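Local coordinates for vaginolysin (Gardnerella vaginalis, PDB 5IMY), which is a secreted toxin of the cholesterol-dependent cytolysin family that probably binds cholesterol in host membranes and lyses the cells by forming pores, at residues A[171-176]-A[208-213]. Numbering follows the deposited sequence.
Sequences SASAQS and QTQIVN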
loop_
_atom_site.group_PDB
_atom_site.type_symbol
_atom_site.label_atom_id
_atom_site.label_comp_id
_atom_site.label_asym_id
_atom_site.label_seq_id
_atom_site.Cartn_x
_atom_site.Cartn_y
_atom_site.Cartn_z
ATOM N N SER A 171 16.634 -5.427 19.724
ATOM C CA SER A 171 15.344 -4.760 19.753
ATOM C C SER A 171 14.283 -5.634 19.100
ATOM O O SER A 171 14.580 -6.514 18.286
ATOM C CB SER A 171 15.416 -3.408 19.039
ATOM O OG SER A 171 16.136 -2.459 19.804
ATOM N N ALA A 172 13.031 -5.375 19.467
ATOM C CA ALA A 172 11.903 -6.059 18.855
ATOM C C ALA A 172 10.626 -5.331 19.238
ATOM O O ALA A 172 10.499 -4.842 20.362
ATOM C CB ALA A 172 11.828 -7.525 19.294
ATOM N N SER A 173 9.693 -5.259 18.295
ATOM C CA SER A 173 8.386 -4.690 18.578
ATOM C C SER A 173 7.562 -5.674 19.399
ATOM O O SER A 173 7.553 -6.876 19.126
ATOM C CB SER A 173 7.662 -4.354 17.276
ATOM O OG SER A 173 6.922 -3.152 17.394
ATOM N N ALA A 174 6.878 -5.161 20.418
ATOM C CA ALA A 174 6.035 -6.000 21.264
ATOM C C ALA A 174 4.759 -6.334 20.501
ATOM O O ALA A 174 3.914 -5.461 20.276
ATOM C CB ALA A 174 5.723 -5.297 22.582
ATOM N N GLN A 175 4.624 -7.587 20.101
ATOM C CA GLN A 175 3.480 -8.059 19.328
ATOM C C GLN A 175 2.805 -9.271 19.953
ATOM O O GLN A 175 1.574 -9.332 19.980
ATOM C CB GLN A 175 3.929 -8.391 17.895
ATOM C CG GLN A 175 4.376 -7.173 17.098
ATOM C CD GLN A 175 3.240 -6.200 16.841
ATOM O OE1 GLN A 175 2.067 -6.570 16.878
ATOM N NE2 GLN A 175 3.587 -4.948 16.576
ATOM N N SER A 176 3.576 -10.234 20.451
ATOM C CA SER A 176 3.009 -11.387 21.134
ATOM C C SER A 176 4.078 -11.991 22.029
ATOM O O SER A 176 5.272 -11.916 21.728
ATOM C CB SER A 176 2.493 -12.437 20.142
ATOM O OG SER A 176 3.567 -13.081 19.479
ATOM N N GLN A 208 2.110 1.986 20.622
ATOM C CA GLN A 208 3.249 1.354 19.975
ATOM C C GLN A 208 4.281 1.071 21.054
ATOM O O GLN A 208 4.538 1.924 21.908
ATOM C CB GLN A 208 3.854 2.242 18.883
ATOM C CG GLN A 208 3.063 2.268 17.585
ATOM C CD GLN A 208 3.726 3.121 16.521
ATOM O OE1 GLN A 208 4.439 2.612 15.658
ATOM N NE2 GLN A 208 3.493 4.427 16.577
ATOM N N THR A 209 4.859 -0.128 21.033
ATOM C CA THR A 209 5.754 -0.553 22.100
ATOM C C THR A 209 6.998 -1.201 21.514
ATOM O O THR A 209 6.918 -1.949 20.535
ATOM C CB THR A 209 5.060 -1.536 23.054
ATOM O OG1 THR A 209 3.903 -0.916 23.626
ATOM C CG2 THR A 209 6.007 -1.961 24.176
ATOM N N GLN A 210 8.144 -0.912 22.126
ATOM C CA GLN A 210 9.422 -1.480 21.725
ATOM C C GLN A 210 10.077 -2.118 22.940
ATOM O O GLN A 210 10.109 -1.516 24.017
ATOM C CB GLN A 210 10.342 -0.407 21.130
ATOM C CG GLN A 210 11.496 -0.958 20.310
ATOM C CD GLN A 210 11.033 -1.611 19.022
ATOM O OE1 GLN A 210 9.891 -1.435 18.596
ATOM N NE2 GLN A 210 11.921 -2.373 18.395
ATOM N N ILE A 211 10.592 -3.332 22.765
ATOM C CA ILE A 211 11.302 -4.059 23.814
ATOM C C ILE A 211 12.757 -4.188 23.393
ATOM O O ILE A 211 13.047 -4.570 22.252
ATOM C CB ILE A 211 10.679 -5.443 24.067
ATOM C CG1 ILE A 211 9.188 -5.309 24.401
ATOM C CG2 ILE A 211 11.422 -6.168 25.184
ATOM C CD1 ILE A 211 8.889 -4.439 25.611
ATOM N N VAL A 212 13.668 -3.875 24.309
ATOM C CA VAL A 212 15.095 -3.839 24.007
ATOM C C VAL A 212 15.860 -4.440 25.177
ATOM O O VAL A 212 15.670 -4.031 26.326
ATOM C CB VAL A 212 15.580 -2.404 23.722
ATOM C CG1 VAL A 212 17.059 -2.398 23.360
ATOM C CG2 VAL A 212 14.753 -1.776 22.610
ATOM N N ASN A 213 16.723 -5.407 24.880
ATOM C CA ASN A 213 17.613 -6.009 25.865
ATOM C C ASN A 213 18.979 -5.348 25.738
ATOM O O ASN A 213 19.604 -5.413 24.676
ATOM C CB ASN A 213 17.717 -7.520 25.646
ATOM C CG ASN A 213 18.535 -8.215 26.719
ATOM O OD1 ASN A 213 18.618 -7.751 27.856
ATOM N ND2 ASN A 213 19.145 -9.338 26.358
#
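A172 and I211 form the hydrogen-bonded pair between two non-hydrogen-bonded pairs, S171 with V212 and S173 with Q210, where the end of strand 166-173 runs antiparallel to the start of strand 208-223 within the large antiparallel sheet of the cytolysin fold. Their backbones exchange two bonds: I211 N gives a nearly straight one to A172 O (2.8 Å, 169° at the hydrogen), while the return bond from A172 N to I211 O is more bent, at 137°. The CA-H of S171 adds a contact to I211 O. Beyond S173 the first chain leaves the sheet, yet A174 N still reaches T209 O at 3.2 Å, from above the carbonyl plane. The same oxygen receives a weak, long bond from S173 OG.

Just past the strand end, the methyl of A174 makes the apolar contacts, 3.7 Å from T209 CG2 and 3.9 Å from I211 CG1. With CG1 anti to its own carbonyl carbon (chi1 -56°), the I211 chain reaches that methyl. Helix 177-184 lies against the face bearing A172 and I211, L180 and K183 touching A172 and F184 touching I211.

The other face carries S171, S173, Q210 and V212 under helix 278-286, with Q279 touching S173 and Q210 and I286 touching V212. By analogy with other cholesterol-dependent cytolysins, helices 177-184 and 278-286 probably belong to the two helical bundles that each refold into a transmembrane beta-hairpin. The Q210 chain bends at chi2 and folds its terminal amide over the A172-S173 backbone. Next to it S171 OG, weakly bonded to E283 of helix 278-286, lies against both methyls of V212, closer to CG2 (OG to CG2 3.2 Å) than to CG1.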